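Local atomic coordinates of HTH-type transcriptional regulator PrpR (Mycobacterium tuberculosis, PDB entry 6D2S), a protein that regulates transcription of enzymes for short-chain fatty acid breakdown through the glyoxylate and methylcitrate cycles and is required for growth in macrophages and for assimilating cholesterol-derived propionate. Residues 19-24 with 128-133; 26-31 with 132-137. One frame throughout, in Å; residues are numbered along the deposited sequence.

In the fold
Helix 19-31 packs along the C-terminal part of helix 116-135, and the two contacts are successive levels of that pairing. Contact 1 joins the beginning of the first helix to residues 128-133; contact 2 joins its second half to the end of the other helix and the turn beyond. Their centres lie about 8 Å apart, they share Gly132 and Ala133, and Phe130 of contact 1 touches Met28 of contact 2. About a hundred residues separate the paired segments in sequence. Residues 128-137 fall in the stretch matching the IrrE N-terminal-like family, and the pairing brings together two helices far apart in this chain, itself only part of the DNA-binding regulator.

Contact 1 (19-24 with 128-133); sequences HDLDMA and NYFAGA. With NA (sodium ion), chain F.
Leu21 and Phe130 form the apolar centre, with Leu21 CD2 4.0 Å from Phe130 CD1 and the two side chains crossing at about a right angle. The branched leucine also reaches Leu103, Ile104 and Ile107 of helix 101-109, so it fills the junction of three helices. Phe130 CG stands anti to the backbone N (chi1 177°), which carries the ring along the neighbouring helix; its CE1 passes 4.4 Å from Ala24 CB, where a methyl is small enough to let the ring lie close to the backbone. Ala133 has the same merit on the other helix: its CB sits 4.0 Å from Asp22 CG, and the CA atoms of Asp22 and Ala133 are only 5.6 Å apart. These side chains join helix 19-31 to helix 116-135 of the IrrE N-terminal-like domain, the short segments running roughly parallel, at 40°, with axes 8.6 Å apart. Further out the contact turns polar. Tyr129 lays its ring beside Leu21 CB and brings OH to Asp22 OD2 at 2.5 Å, a short bond whose geometry is weak; carboxylate and ring planes are 71° apart. The same hydroxyl meets Ile18 N, and OD2 is also salt-bridged to Arg169. Asp22 OD1 pairs with Arg175. A water lies between OD1 and Ala133 O, 2.8 Å from Ala133 O, and can donate to either, though other acceptors compete for its protons. Two arginines beside this buried carboxylate would be expected to favour its charged form. On the far side of the helix, Asp20 OD2 binds a sodium ion at 2.3 Å.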
ATOM      1  N   HIS A  19      13.943   1.866   3.653  1.00 12.54           N
ATOM      2  CA  HIS A  19      14.848   2.002   2.513  1.00 14.96           C
ATOM      3  C   HIS A  19      15.371   0.657   2.024  1.00 14.76           C
ATOM      4  O   HIS A  19      15.368   0.378   0.818  1.00 14.63           O
ATOM      5  CB  HIS A  19      16.019   2.918   2.872  1.00 15.50           C
ATOM      6  CG  HIS A  19      16.951   3.164   1.727  1.00 18.93           C
ATOM      7  ND1 HIS A  19      16.554   3.818   0.579  1.00 17.07           N
ATOM      8  CD2 HIS A  19      18.249   2.822   1.540  1.00 21.87           C
ATOM      9  CE1 HIS A  19      17.576   3.889  -0.258  1.00 20.49           C
ATOM     10  NE2 HIS A  19      18.615   3.288   0.297  1.00 21.89           N
ATOM     11  N   ASP A  20      15.861  -0.187   2.936  1.00 15.43           N
ATOM     12  CA  ASP A  20      16.499  -1.419   2.481  1.00 15.95           C
ATOM     13  C   ASP A  20      15.513  -2.340   1.776  1.00 14.84           C
ATOM     14  O   ASP A  20      15.882  -3.029   0.818  1.00 15.92           O
ATOM     15  CB  ASP A  20      17.161  -2.147   3.655  1.00 21.81           C
ATOM     16  CG  ASP A  20      18.340  -1.385   4.222  1.00 34.43           C
ATOM     17  OD1 ASP A  20      19.064  -0.730   3.442  1.00 39.17           O
ATOM     18  OD2 ASP A  20      18.530  -1.425   5.455  1.00 39.82           O
ATOM     19  N   LEU A  21      14.262  -2.400   2.256  1.00 12.96           N
ATOM     20  CA  LEU A  21      13.259  -3.235   1.604  1.00 15.04           C
ATOM     21  C   LEU A  21      12.776  -2.611   0.310  1.00 14.70           C
ATOM     22  O   LEU A  21      12.525  -3.317  -0.671  1.00 14.60           O
ATOM     23  CB  LEU A  21      12.058  -3.454   2.517  1.00 17.67           C
ATOM     24  CG  LEU A  21      12.051  -4.590   3.513  1.00 24.33           C
ATOM     25  CD1 LEU A  21      10.662  -4.595   4.169  1.00 20.02           C
ATOM     26  CD2 LEU A  21      12.376  -5.917   2.828  1.00 17.61           C
ATOM     27  N   ASP A  22      12.587  -1.288   0.315  1.00 11.76           N
ATOM     28  CA  ASP A  22      12.165  -0.594  -0.892  1.00 10.68           C
ATOM     29  C   ASP A  22      13.194  -0.793  -2.002  1.00 13.69           C
ATOM     30  O   ASP A  22      12.843  -1.110  -3.145  1.00 12.50           O
ATOM     31  CB  ASP A  22      11.955   0.891  -0.577  1.00 11.99           C
ATOM     32  CG  ASP A  22      10.865   1.522  -1.426  1.00 14.35           C
ATOM     33  OD1 ASP A  22      11.048   1.589  -2.656  1.00 14.80           O
ATOM     34  OD2 ASP A  22       9.827   1.929  -0.862  1.00 13.55           O
ATOM     35  N   MET A  23      14.478  -0.616  -1.675  1.00 11.31           N
ATOM     36  CA  MET A  23      15.541  -0.811  -2.661  1.00 13.81           C
ATOM     37  C   MET A  23      15.670  -2.270  -3.077  1.00 16.13           C
ATOM     38  O   MET A  23      15.950  -2.563  -4.246  1.00 16.49           O
ATOM     39  CB  MET A  23      16.874  -0.309  -2.093  1.00 16.37           C
ATOM     40  CG  MET A  23      16.911   1.177  -1.846  1.00 17.60           C
ATOM     41  SD  MET A  23      17.086   2.070  -3.413  1.00 21.87           S
ATOM     42  CE  MET A  23      18.802   1.733  -3.822  1.00 27.40           C
ATOM     43  N   ALA A  24      15.500  -3.207  -2.134  1.00 15.76           N
ATOM     44  CA  ALA A  24      15.593  -4.617  -2.506  1.00 15.72           C
ATOM     45  C   ALA A  24      14.504  -4.991  -3.508  1.00 13.62           C
ATOM     46  O   ALA A  24      14.764  -5.708  -4.479  1.00 15.98           O
ATOM     47  CB  ALA A  24      15.511  -5.506  -1.265  1.00 16.80           C
ATOM     48  N   ASN A 128       4.193  -6.981   3.438  1.00 12.29           N
ATOM     49  CA  ASN A 128       3.234  -6.229   2.633  1.00 11.95           C
ATOM     50  C   ASN A 128       3.879  -4.986   2.038  1.00 13.36           C
ATOM     51  O   ASN A 128       3.603  -4.631   0.886  1.00 11.49           O
ATOM     52  CB  ASN A 128       2.021  -5.812   3.469  1.00 14.64           C
ATOM     53  CG  ASN A 128       1.123  -6.970   3.821  1.00 20.93           C
ATOM     54  OD1 ASN A 128       1.076  -7.978   3.120  1.00 26.20           O
ATOM     55  ND2 ASN A 128       0.399  -6.830   4.914  1.00 24.01           N
ATOM     56  N   TYR A 129       4.692  -4.278   2.832  1.00 11.80           N
ATOM     57  CA  TYR A 129       5.410  -3.116   2.308  1.00 12.03           C
ATOM     58  C   TYR A 129       6.265  -3.500   1.104  1.00 12.91           C
ATOM     59  O   TYR A 129       6.259  -2.818   0.064  1.00 11.75           O
ATOM     60  CB  TYR A 129       6.280  -2.487   3.418  1.00 11.85           C
ATOM     61  CG  TYR A 129       7.059  -1.264   2.943  1.00 10.08           C
ATOM     62  CD1 TYR A 129       8.218  -1.411   2.199  1.00  9.77           C
ATOM     63  CD2 TYR A 129       6.617   0.030   3.239  1.00 10.64           C
ATOM     64  CE1 TYR A 129       8.927  -0.306   1.741  1.00  9.59           C
ATOM     65  CE2 TYR A 129       7.315   1.144   2.784  1.00 13.94           C
ATOM     66  CZ  TYR A 129       8.473   0.965   2.040  1.00 11.17           C
ATOM     67  OH  TYR A 129       9.185   2.061   1.593  1.00 10.16           O
ATOM     68  N   PHE A 130       7.040  -4.576   1.244  1.00 10.32           N
ATOM     69  CA  PHE A 130       7.855  -5.067   0.135  1.00 11.18           C
ATOM     70  C   PHE A 130       7.002  -5.358  -1.094  1.00 10.23           C
ATOM     71  O   PHE A 130       7.390  -5.017  -2.221  1.00 10.15           O
ATOM     72  CB  PHE A 130       8.608  -6.329   0.571  1.00 11.80           C
ATOM     73  CG  PHE A 130       9.417  -6.965  -0.526  1.00  9.79           C
ATOM     74  CD1 PHE A 130      10.744  -6.608  -0.730  1.00 13.45           C
ATOM     75  CD2 PHE A 130       8.847  -7.932  -1.351  1.00 12.70           C
ATOM     76  CE1 PHE A 130      11.494  -7.210  -1.734  1.00 15.21           C
ATOM     77  CE2 PHE A 130       9.589  -8.530  -2.352  1.00 15.61           C
ATOM     78  CZ  PHE A 130      10.910  -8.171  -2.546  1.00 13.68           C
ATOM     79  N   ALA A 131       5.849  -6.010  -0.902  1.00 11.52           N
ATOM     80  CA  ALA A 131       5.003  -6.346  -2.047  1.00 14.09           C
ATOM     81  C   ALA A 131       4.538  -5.085  -2.764  1.00 15.55           C
ATOM     82  O   ALA A 131       4.558  -5.018  -3.994  1.00 12.54           O
ATOM     83  CB  ALA A 131       3.801  -7.183  -1.604  1.00 12.57           C
ATOM     84  N   GLY A 132       4.141  -4.061  -2.006  1.00 11.20           N
ATOM     85  CA  GLY A 132       3.797  -2.790  -2.629  1.00  9.64           C
ATOM     86  C   GLY A 132       4.961  -2.171  -3.380  1.00 12.43           C
ATOM     87  O   GLY A 132       4.778  -1.578  -4.446  1.00 10.48           O
ATOM     88  N   ALA A 133       6.171  -2.280  -2.828  1.00  9.16           N
ATOM     89  CA  ALA A 133       7.335  -1.672  -3.459  1.00 10.80           C
ATOM     90  C   ALA A 133       7.830  -2.491  -4.642  1.00 14.21           C
ATOM     91  O   ALA A 133       8.562  -1.960  -5.479  1.00 12.42           O
ATOM     92  CB  ALA A 133       8.466  -1.485  -2.445  1.00 11.53           C
TER
HETATM   93 NA    NA F 505      20.504  -0.696   6.403  1.00 43.73          NA
HETATM   94  O   HOH W   1      10.614  -0.076  -5.166  1.00 11.01           O
HETATM   95  O   HOH W   2      18.242  -0.403   8.331  1.00 53.14           O

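Contact 2 (26-31 with 132-137); sequences ERMFTE and GAFLLP
Phe29 reaches from helix 19-31 into the bend where helix 116-135 of the IrrE N-terminal-like domain ends and Pro137 takes the N-cap position of helix 138-147. Its CB lies over one face of the Phe134 ring, displaced toward the rim. Because CG is anti to the backbone N (chi1 -178°), the ring projects toward the turn, and CD2 comes 3.9 Å from Phe134 CE1. This turns the edge of Phe29 to the face of Phe134 in an edge-to-face pair, with centroids 5.7 Å apart and planes at 64°. The same CD2 also passes 3.2 Å from Phe134 O, near the end of the helix. Pro137 CG stands over the centre of the Phe29 ring, at nearly equal distance from its outer carbons CE1, CE2 and CZ; it is 3.9 Å from the centroid and 5° off the normal, a nearly ideal CH-pi contact. Proline suits the place: its compact, puckered ring presents the CG methylene to the aromatic face, and having no N-H it fits a helix start.

Phe134 is gripped from another side by Met28, whose CB lies 3.9 Å from CE2 at the ring edge; the flexible thioether bends at chi3 and makes a Met-aromatic contact oblique to the ring. Leu43 and Leu46 of helix 39-51 also touch Phe134. Glu26 combines both characters: its carboxylate leaves the apolar cluster, OE1 salt-bridged to Arg175 and OE2 accepting from Arg139 N, while its methylene CG rests 4.1 Å from Pro137 CB.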
ATOM      1  N   GLU A  26      12.929  -2.932  -5.628  1.00 13.79           N
ATOM      2  CA  GLU A  26      13.181  -2.276  -6.905  1.00 14.46           C
ATOM      3  C   GLU A  26      14.329  -2.951  -7.646  1.00 17.90           C
ATOM      4  O   GLU A  26      14.269  -3.144  -8.867  1.00 17.54           O
ATOM      5  CB  GLU A  26      13.479  -0.788  -6.671  1.00 12.70           C
ATOM      6  CG  GLU A  26      13.487   0.020  -7.961  1.00 13.73           C
ATOM      7  CD  GLU A  26      13.608   1.517  -7.723  1.00 18.01           C
ATOM      8  OE1 GLU A  26      14.100   1.914  -6.641  1.00 15.56           O
ATOM      9  OE2 GLU A  26      13.225   2.294  -8.625  1.00 18.28           O
ATOM     10  N   ARG A  27      15.384  -3.325  -6.922  1.00 17.64           N
ATOM     11  CA  ARG A  27      16.502  -3.998  -7.579  1.00 22.04           C
ATOM     12  C   ARG A  27      16.096  -5.381  -8.076  1.00 21.23           C
ATOM     13  O   ARG A  27      16.492  -5.792  -9.176  1.00 23.21           O
ATOM     14  CB  ARG A  27      17.698  -4.072  -6.627  1.00 33.10           C
ATOM     15  CG  ARG A  27      18.273  -2.688  -6.314  1.00 47.92           C
ATOM     16  CD  ARG A  27      19.546  -2.720  -5.467  1.00 58.29           C
ATOM     17  NE  ARG A  27      19.282  -3.027  -4.062  1.00 64.54           N
ATOM     18  CZ  ARG A  27      20.052  -2.625  -3.055  1.00 67.25           C
ATOM     19  NH1 ARG A  27      21.126  -1.887  -3.295  1.00 67.97           N
ATOM     20  NH2 ARG A  27      19.741  -2.953  -1.809  1.00 67.70           N
ATOM     21  N   MET A  28      15.291  -6.108  -7.299  1.00 16.70           N
ATOM     22  CA  MET A  28      14.865  -7.424  -7.760  1.00 19.09           C
ATOM     23  C   MET A  28      13.958  -7.311  -8.980  1.00 18.96           C
ATOM     24  O   MET A  28      14.085  -8.096  -9.929  1.00 20.42           O
ATOM     25  CB  MET A  28      14.165  -8.187  -6.635  1.00 19.58           C
ATOM     26  CG  MET A  28      14.007  -9.662  -6.934  1.00 28.88           C
ATOM     27  SD  MET A  28      13.245 -10.517  -5.545  1.00 30.34           S
ATOM     28  CE  MET A  28      14.257  -9.924  -4.196  1.00 29.31           C
ATOM     29  N   PHE A  29      13.037  -6.343  -8.965  1.00 16.84           N
ATOM     30  CA  PHE A  29      12.193  -6.072 -10.126  1.00 18.62           C
ATOM     31  C   PHE A  29      13.043  -5.803 -11.366  1.00 21.43           C
ATOM     32  O   PHE A  29      12.822  -6.396 -12.428  1.00 21.75           O
ATOM     33  CB  PHE A  29      11.276  -4.883  -9.806  1.00 15.28           C
ATOM     34  CG  PHE A  29      10.306  -4.512 -10.910  1.00 18.09           C
ATOM     35  CD1 PHE A  29      10.734  -3.815 -12.034  1.00 18.76           C
ATOM     36  CD2 PHE A  29       8.953  -4.810 -10.784  1.00 15.24           C
ATOM     37  CE1 PHE A  29       9.836  -3.446 -13.035  1.00 18.73           C
ATOM     38  CE2 PHE A  29       8.047  -4.455 -11.779  1.00 18.14           C
ATOM     39  CZ  PHE A  29       8.493  -3.768 -12.911  1.00 17.75           C
ATOM     40  N   THR A  30      14.047  -4.930 -11.230  1.00 19.27           N
ATOM     41  CA  THR A  30      14.853  -4.508 -12.373  1.00 22.02           C
ATOM     42  C   THR A  30      15.802  -5.612 -12.829  1.00 27.25           C
ATOM     43  O   THR A  30      15.908  -5.896 -14.029  1.00 29.54           O
ATOM     44  CB  THR A  30      15.635  -3.239 -12.011  1.00 23.22           C
ATOM     45  OG1 THR A  30      14.713  -2.204 -11.659  1.00 28.69           O
ATOM     46  CG2 THR A  30      16.493  -2.779 -13.193  1.00 25.90           C
ATOM     47  N   GLU A  31      16.506  -6.246 -11.885  1.00 24.94           N
ATOM     48  CA  GLU A  31      17.488  -7.263 -12.247  1.00 29.69           C
ATOM     49  C   GLU A  31      16.843  -8.515 -12.825  1.00 32.63           C
ATOM     50  O   GLU A  31      17.494  -9.241 -13.587  1.00 31.01           O
ATOM     51  CB  GLU A  31      18.346  -7.629 -11.036  1.00 39.86           C
ATOM     52  CG  GLU A  31      19.313  -6.531 -10.622  1.00 55.41           C
ATOM     53  CD  GLU A  31      20.168  -6.914  -9.428  1.00 71.98           C
ATOM     54  OE1 GLU A  31      19.877  -7.948  -8.789  1.00 76.16           O
ATOM     55  OE2 GLU A  31      21.133  -6.178  -9.128  1.00 77.13           O
ATOM     56  N   GLY A 132       4.141  -4.061  -2.006  1.00 11.20           N
ATOM     57  CA  GLY A 132       3.797  -2.790  -2.629  1.00  9.64           C
ATOM     58  C   GLY A 132       4.961  -2.171  -3.380  1.00 12.43           C
ATOM     59  O   GLY A 132       4.778  -1.578  -4.446  1.00 10.48           O
ATOM     60  N   ALA A 133       6.171  -2.280  -2.828  1.00  9.16           N
ATOM     61  CA  ALA A 133       7.335  -1.672  -3.459  1.00 10.80           C
ATOM     62  C   ALA A 133       7.830  -2.491  -4.642  1.00 14.21           C
ATOM     63  O   ALA A 133       8.562  -1.960  -5.479  1.00 12.42           O
ATOM     64  CB  ALA A 133       8.466  -1.485  -2.445  1.00 11.53           C
ATOM     65  N   PHE A 134       7.428  -3.760  -4.736  1.00  8.74           N
ATOM     66  CA  PHE A 134       7.768  -4.569  -5.903  1.00 10.96           C
ATOM     67  C   PHE A 134       6.794  -4.313  -7.059  1.00 12.69           C
ATOM     68  O   PHE A 134       7.212  -4.118  -8.211  1.00 12.89           O
ATOM     69  CB  PHE A 134       7.766  -6.052  -5.507  1.00 11.97           C
ATOM     70  CG  PHE A 134       8.416  -6.945  -6.529  1.00 14.11           C
ATOM     71  CD1 PHE A 134       7.747  -7.279  -7.697  1.00 14.34           C
ATOM     72  CD2 PHE A 134       9.699  -7.420  -6.339  1.00 18.47           C
ATOM     73  CE1 PHE A 134       8.348  -8.078  -8.660  1.00 18.23           C
ATOM     74  CE2 PHE A 134      10.303  -8.214  -7.307  1.00 16.69           C
ATOM     75  CZ  PHE A 134       9.619  -8.542  -8.460  1.00 17.92           C
ATOM     76  N   LEU A 135       5.488  -4.330  -6.765  1.00 10.58           N
ATOM     77  CA  LEU A 135       4.478  -4.022  -7.777  1.00 10.92           C
ATOM     78  C   LEU A 135       4.605  -2.599  -8.295  1.00 12.08           C
ATOM     79  O   LEU A 135       4.275  -2.324  -9.457  1.00 13.51           O
ATOM     80  CB  LEU A 135       3.075  -4.215  -7.202  1.00 10.57           C
ATOM     81  CG  LEU A 135       2.516  -5.637  -7.303  1.00 17.92           C
ATOM     82  CD1 LEU A 135       3.456  -6.631  -6.627  1.00 18.99           C
ATOM     83  CD2 LEU A 135       1.133  -5.672  -6.695  1.00 15.81           C
ATOM     84  N   LEU A 136       5.033  -1.676  -7.437  1.00 10.44           N
ATOM     85  CA  LEU A 136       5.117  -0.259  -7.772  1.00 11.16           C
ATOM     86  C   LEU A 136       6.546   0.187  -7.497  1.00 11.32           C
ATOM     87  O   LEU A 136       6.828   0.859  -6.493  1.00 12.03           O
ATOM     88  CB  LEU A 136       4.100   0.550  -6.967  1.00 11.29           C
ATOM     89  CG  LEU A 136       2.676  -0.002  -7.091  1.00 11.60           C
ATOM     90  CD1 LEU A 136       1.754   0.630  -6.018  1.00 13.56           C
ATOM     91  CD2 LEU A 136       2.144   0.245  -8.514  1.00 12.32           C
ATOM     92  N   PRO A 137       7.480  -0.200  -8.361  1.00 11.08           N
ATOM     93  CA  PRO A 137       8.894   0.104  -8.107  1.00 12.33           C
ATOM     94  C   PRO A 137       9.113   1.609  -8.028  1.00 11.26           C
ATOM     95  O   PRO A 137       8.558   2.383  -8.815  1.00 11.41           O
ATOM     96  CB  PRO A 137       9.620  -0.530  -9.306  1.00 16.29           C
ATOM     97  CG  PRO A 137       8.570  -0.692 -10.357  1.00 17.52           C
ATOM     98  CD  PRO A 137       7.293  -0.976  -9.601  1.00 15.24           C
TER